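Pectinesterase (Sitophilus oryzae, PDB 4PMH) probably de-esterifies plant pectin as a secreted pectin methylesterase, hydrolysing galacturonosyl methyl esters to free acid and methanol for cell-wall digestion. Local coordinates at residues 284-298 with 322-336. Sequence-based numbering, arbitrary orientation.
Sequences KKAYLGRAWDSGVSS and IINTSGPWTTATSGR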
loop_
_atom_site.group_PDB
_atom_site.type_symbol
_atom_site.label_atom_id
_atom_site.label_comp_id
_atom_site.label_asym_id
_atom_site.label_seq_id
_atom_site.Cartn_x
_atom_site.Cartn_y
_atom_site.Cartn_z
ATOM N N LYS A 284 13.451 19.738 1.551
ATOM C CA LYS A 284 12.024 19.974 1.838
ATOM C C LYS A 284 11.151 19.814 0.588
ATOM O O LYS A 284 10.092 20.431 0.488
ATOM C CB LYS A 284 11.807 21.360 2.459
ATOM C CG LYS A 284 12.682 21.654 3.667
ATOM C CD LYS A 284 12.434 20.655 4.780
ATOM C CE LYS A 284 12.578 21.260 6.174
ATOM N NZ LYS A 284 13.982 21.238 6.667
ATOM N N LYS A 285 11.595 18.965 -0.341
ATOM C CA LYS A 285 10.943 18.777 -1.631
ATOM C C LYS A 285 10.187 17.449 -1.711
ATOM O O LYS A 285 10.018 16.903 -2.797
ATOM C CB LYS A 285 11.978 18.840 -2.764
ATOM C CG LYS A 285 12.595 20.222 -2.989
ATOM C CD LYS A 285 13.156 20.398 -4.404
ATOM C CE LYS A 285 14.514 19.735 -4.626
ATOM N NZ LYS A 285 14.948 19.766 -6.055
ATOM N N ALA A 286 9.768 16.900 -0.573
ATOM C CA ALA A 286 8.849 15.793 -0.596
ATOM C C ALA A 286 7.449 16.290 -0.234
ATOM O O ALA A 286 7.285 17.239 0.571
ATOM C CB ALA A 286 9.288 14.715 0.360
ATOM N N TYR A 287 6.444 15.655 -0.824
ATOM C CA TYR A 287 5.051 15.903 -0.439
ATOM C C TYR A 287 4.455 14.702 0.281
ATOM O O TYR A 287 4.786 13.557 0.002
ATOM C CB TYR A 287 4.226 16.229 -1.639
ATOM C CG TYR A 287 4.709 17.458 -2.362
ATOM C CD1 TYR A 287 4.307 18.726 -1.958
ATOM C CD2 TYR A 287 5.561 17.348 -3.456
ATOM C CE1 TYR A 287 4.736 19.859 -2.624
ATOM C CE2 TYR A 287 5.993 18.474 -4.139
ATOM C CZ TYR A 287 5.581 19.720 -3.714
ATOM O OH TYR A 287 6.010 20.818 -4.390
ATOM N N LEU A 288 3.574 14.982 1.228
ATOM C CA LEU A 288 2.851 13.933 1.914
ATOM C C LEU A 288 1.902 13.189 0.962
ATOM O O LEU A 288 1.690 11.987 1.121
ATOM C CB LEU A 288 2.054 14.522 3.077
ATOM C CG LEU A 288 2.879 15.067 4.242
ATOM C CD1 LEU A 288 1.949 15.664 5.299
ATOM C CD2 LEU A 288 3.786 14.005 4.869
ATOM N N GLY A 289 1.323 13.888 -0.017
ATOM C CA GLY A 289 0.358 13.231 -0.868
ATOM C C GLY A 289 -0.113 13.997 -2.084
ATOM O O GLY A 289 0.105 15.214 -2.211
ATOM N N ARG A 290 -0.736 13.242 -2.986
ATOM C CA ARG A 290 -1.511 13.781 -4.088
ATOM C C ARG A 290 -2.632 12.802 -4.430
ATOM O O ARG A 290 -2.536 11.608 -4.172
ATOM C CB ARG A 290 -0.640 14.012 -5.320
ATOM C CG ARG A 290 -0.123 12.758 -6.007
ATOM C CD ARG A 290 0.805 13.150 -7.153
ATOM N NE ARG A 290 1.416 12.000 -7.796
ATOM C CZ ARG A 290 1.937 12.002 -9.023
ATOM N NH1 ARG A 290 1.978 13.108 -9.755
ATOM N NH2 ARG A 290 2.438 10.887 -9.524
ATOM N N ALA A 291 -3.683 13.317 -5.032
ATOM C CA ALA A 291 -4.806 12.486 -5.401
ATOM C C ALA A 291 -4.428 11.678 -6.633
ATOM O O ALA A 291 -3.869 12.231 -7.603
ATOM C CB ALA A 291 -6.019 13.350 -5.681
ATOM N N TRP A 292 -4.675 10.367 -6.551
ATOM C CA TRP A 292 -4.648 9.512 -7.742
ATOM C C TRP A 292 -6.050 9.561 -8.305
ATOM O O TRP A 292 -6.981 8.954 -7.778
ATOM C CB TRP A 292 -4.197 8.081 -7.452
ATOM C CG TRP A 292 -4.236 7.176 -8.690
ATOM C CD1 TRP A 292 -4.138 7.564 -10.010
ATOM C CD2 TRP A 292 -4.370 5.754 -8.698
ATOM N NE1 TRP A 292 -4.215 6.451 -10.844
ATOM C CE2 TRP A 292 -4.350 5.332 -10.055
ATOM C CE3 TRP A 292 -4.495 4.787 -7.690
ATOM C CZ2 TRP A 292 -4.472 3.992 -10.416
ATOM C CZ3 TRP A 292 -4.626 3.464 -8.051
ATOM C CH2 TRP A 292 -4.605 3.073 -9.399
ATOM N N ASP A 293 -6.184 10.347 -9.365
ATOM C CA ASP A 293 -7.453 10.617 -10.005
ATOM C C ASP A 293 -7.612 9.551 -11.100
ATOM O O ASP A 293 -7.599 9.878 -12.310
ATOM C CB ASP A 293 -7.454 12.056 -10.602
ATOM C CG ASP A 293 -7.915 13.128 -9.599
ATOM O OD1 ASP A 293 -8.235 12.790 -8.420
ATOM O OD2 ASP A 293 -7.985 14.308 -10.021
ATOM N N SER A 294 -7.721 8.288 -10.684
ATOM C CA SER A 294 -7.791 7.161 -11.648
ATOM C C SER A 294 -8.960 7.300 -12.615
ATOM O O SER A 294 -10.089 7.593 -12.216
ATOM C CB SER A 294 -7.859 5.785 -10.966
ATOM O OG SER A 294 -8.657 5.808 -9.805
ATOM N N GLY A 295 -8.653 7.118 -13.895
ATOM C CA GLY A 295 -9.639 7.209 -14.967
ATOM C C GLY A 295 -10.073 8.611 -15.333
ATOM O O GLY A 295 -10.996 8.774 -16.120
ATOM N N VAL A 296 -9.411 9.628 -14.773
ATOM C CA VAL A 296 -9.724 11.027 -15.063
ATOM C C VAL A 296 -8.676 11.574 -16.003
ATOM O O VAL A 296 -7.501 11.654 -15.649
ATOM C CB VAL A 296 -9.751 11.891 -13.791
ATOM C CG1 VAL A 296 -10.037 13.361 -14.149
ATOM C CG2 VAL A 296 -10.778 11.330 -12.807
ATOM N N SER A 297 -9.129 11.978 -17.186
ATOM C CA SER A 297 -8.240 12.312 -18.301
ATOM C C SER A 297 -7.410 13.582 -18.102
ATOM O O SER A 297 -6.260 13.658 -18.512
ATOM C CB SER A 297 -9.067 12.487 -19.573
ATOM O OG SER A 297 -8.227 12.349 -20.697
ATOM N N SER A 298 -8.036 14.586 -17.516
ATOM C CA SER A 298 -7.428 15.894 -17.296
ATOM C C SER A 298 -8.242 16.544 -16.198
ATOM O O SER A 298 -9.290 16.021 -15.823
ATOM C CB SER A 298 -7.503 16.744 -18.567
ATOM O OG SER A 298 -8.848 17.056 -18.866
ATOM N N ILE A 322 11.211 16.655 6.145
ATOM C CA ILE A 322 11.558 16.283 4.788
ATOM C C ILE A 322 10.518 16.827 3.811
ATOM O O ILE A 322 10.696 16.747 2.600
ATOM C CB ILE A 322 11.635 14.757 4.659
ATOM C CG1 ILE A 322 10.297 14.108 5.036
ATOM C CG2 ILE A 322 12.741 14.222 5.567
ATOM C CD1 ILE A 322 10.130 12.706 4.512
ATOM N N ILE A 323 9.434 17.389 4.344
ATOM C CA ILE A 323 8.327 17.843 3.508
ATOM C C ILE A 323 8.249 19.347 3.401
ATOM O O ILE A 323 8.817 20.100 4.210
ATOM C CB ILE A 323 6.958 17.328 4.008
ATOM C CG1 ILE A 323 6.650 17.863 5.419
ATOM C CG2 ILE A 323 6.929 15.806 3.981
ATOM C CD1 ILE A 323 5.174 18.032 5.695
ATOM N N ASN A 324 7.517 19.767 2.387
ATOM C CA ASN A 324 7.126 21.144 2.236
ATOM C C ASN A 324 6.115 21.522 3.325
ATOM O O ASN A 324 4.944 21.197 3.240
ATOM C CB ASN A 324 6.513 21.341 0.866
ATOM C CG ASN A 324 6.327 22.790 0.537
ATOM O OD1 ASN A 324 6.054 23.599 1.414
ATOM N ND2 ASN A 324 6.484 23.132 -0.733
ATOM N N THR A 325 6.594 22.238 4.325
ATOM C CA THR A 325 5.853 22.470 5.557
ATOM C C THR A 325 4.661 23.424 5.377
ATOM O O THR A 325 3.702 23.379 6.163
ATOM C CB THR A 325 6.838 22.942 6.663
ATOM O OG1 THR A 325 7.162 21.831 7.505
ATOM C CG2 THR A 325 6.283 24.053 7.522
ATOM N N SER A 326 4.726 24.278 4.357
ATOM C CA SER A 326 3.605 25.174 4.020
ATOM C C SER A 326 2.562 24.523 3.093
ATOM O O SER A 326 1.382 24.892 3.144
ATOM C CB SER A 326 4.110 26.463 3.353
ATOM O OG SER A 326 5.364 26.852 3.864
ATOM N N GLY A 327 3.003 23.580 2.253
ATOM C CA GLY A 327 2.164 22.965 1.220
ATOM C C GLY A 327 2.549 21.519 0.916
ATOM O O GLY A 327 3.131 21.216 -0.143
ATOM N N PRO A 328 2.218 20.607 1.848
ATOM C CA PRO A 328 2.579 19.197 1.779
ATOM C C PRO A 328 1.742 18.348 0.796
ATOM O O PRO A 328 2.038 17.161 0.616
ATOM C CB PRO A 328 2.375 18.711 3.219
ATOM C CG PRO A 328 1.400 19.659 3.817
ATOM C CD PRO A 328 1.379 20.919 3.013
ATOM N N TRP A 329 0.720 18.943 0.178
ATOM C CA TRP A 329 -0.180 18.231 -0.719
ATOM C C TRP A 329 -0.062 18.815 -2.118
ATOM O O TRP A 329 -0.261 20.011 -2.298
ATOM C CB TRP A 329 -1.599 18.421 -0.249
ATOM C CG TRP A 329 -1.845 18.067 1.173
ATOM C CD1 TRP A 329 -2.255 18.922 2.150
ATOM C CD2 TRP A 329 -1.722 16.781 1.786
ATOM N NE1 TRP A 329 -2.384 18.256 3.347
ATOM C CE2 TRP A 329 -2.088 16.935 3.149
ATOM C CE3 TRP A 329 -1.380 15.503 1.320
ATOM C CZ2 TRP A 329 -2.093 15.868 4.051
ATOM C CZ3 TRP A 329 -1.379 14.433 2.225
ATOM C CH2 TRP A 329 -1.750 14.624 3.572
ATOM N N THR A 330 0.239 17.990 -3.114
ATOM C CA THR A 330 0.498 18.516 -4.460
ATOM C C THR A 330 -0.561 18.111 -5.520
ATOM O O THR A 330 -1.582 17.494 -5.204
ATOM C CB THR A 330 1.937 18.178 -4.922
ATOM O OG1 THR A 330 2.242 18.923 -6.104
ATOM C CG2 THR A 330 2.093 16.703 -5.214
ATOM N N THR A 331 -0.310 18.501 -6.773
ATOM C CA THR A 331 -1.273 18.337 -7.834
ATOM C C THR A 331 -1.655 16.878 -8.054
ATOM O O THR A 331 -0.787 15.999 -8.014
ATOM C CB THR A 331 -0.693 18.918 -9.141
ATOM O OG1 THR A 331 -0.346 20.278 -8.913
ATOM C CG2 THR A 331 -1.699 18.857 -10.260
ATOM N N ALA A 332 -2.941 16.620 -8.276
ATOM C CA ALA A 332 -3.397 15.256 -8.595
ATOM C C ALA A 332 -2.807 14.747 -9.915
ATOM O O ALA A 332 -2.396 15.540 -10.781
ATOM C CB ALA A 332 -4.919 15.180 -8.650
ATOM N N THR A 333 -2.800 13.419 -10.066
ATOM C CA THR A 333 -2.288 12.765 -11.284
ATOM C C THR A 333 -2.971 13.255 -12.577
ATOM O O THR A 333 -2.370 13.187 -13.663
ATOM C CB THR A 333 -2.454 11.241 -11.183
ATOM O OG1 THR A 333 -3.852 10.915 -11.078
ATOM C CG2 THR A 333 -1.679 10.704 -9.991
ATOM N N SER A 334 -4.209 13.731 -12.440
ATOM C CA SER A 334 -4.997 14.305 -13.528
ATOM C C SER A 334 -4.617 15.736 -13.923
ATOM O O SER A 334 -5.020 16.208 -14.994
ATOM C CB SER A 334 -6.475 14.294 -13.130
ATOM O OG SER A 334 -6.724 15.125 -12.002
ATOM N N GLY A 335 -3.837 16.416 -13.086
ATOM C CA GLY A 335 -3.622 17.852 -13.220
ATOM C C GLY A 335 -4.565 18.674 -12.351
ATOM O O GLY A 335 -4.452 19.906 -12.288
ATOM N N ARG A 336 -5.505 18.016 -11.680
ATOM C CA ARG A 336 -6.413 18.725 -10.788
ATOM C C ARG A 336 -5.626 19.346 -9.628
ATOM O O ARG A 336 -5.047 18.633 -8.818
ATOM C CB ARG A 336 -7.501 17.796 -10.259
ATOM C CG ARG A 336 -8.375 18.439 -9.190
ATOM C CD ARG A 336 -9.576 17.588 -8.882
ATOM N NE ARG A 336 -9.267 16.308 -8.233
ATOM C CZ ARG A 336 -9.580 15.987 -6.979
ATOM N NH1 ARG A 336 -10.185 16.856 -6.169
ATOM N NH2 ARG A 336 -9.278 14.785 -6.528
HETATM O O HOH W 1 8.454 21.606 -1.677
HETATM O O HOH W 2 1.856 15.990 -8.936
HETATM O O HOH W 3 -4.051 16.270 -5.155
HETATM O O HOH W 4 -5.020 10.483 -13.495
#
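Thr-330 CB sits almost centrally over one face of the Tyr-287 ring, 3.7 Å from its centroid, its single C-H aimed at the ring in a CH-pi contact, while Gly-327 O lies at the ring's edge. The Trp-329 ring takes Leu-288 CB over a face, and its CE3 comes within 3.4 Å of Gly-289 N; only glycine fits there, because a CB would collide with the indole. Thr-333 is used twice: its CG2 lies over the centre of the Arg-290 guanidinium, and its OG1, at the edge of the Trp-292 indole, accepts from Asp-293 N (2.9 Å).

Arg-336 meets Asp-293 side-on, NE donating to OD2 (3.0 Å) and NH2 to OD1 (2.9 Å), both on syn lone pairs, with carboxylate and guanidinium planes 11° apart. The arginine chain runs extended to CD, and a bend at chi3 (67°) then lays NE and NH2 along the carboxylate. Ser-334 OG adds a very short bond to OD2. A leucine in place of Arg-336 would probably leave the buried Asp-293 carboxylate without its countercharge, and Asn-309 OD1 without this donor.

Between these groups Thr-330 N bonds Gly-289 O (2.9 Å), pairing parallel strands of successive turns of the right-handed beta-helix characteristic of pectinesterases. Arg-290, salt-bridged to the probable nucleophile Asp-226, and Trp-292 place this part of the chain at what is probably the substrate cleft, consistent with their inferred binding roles.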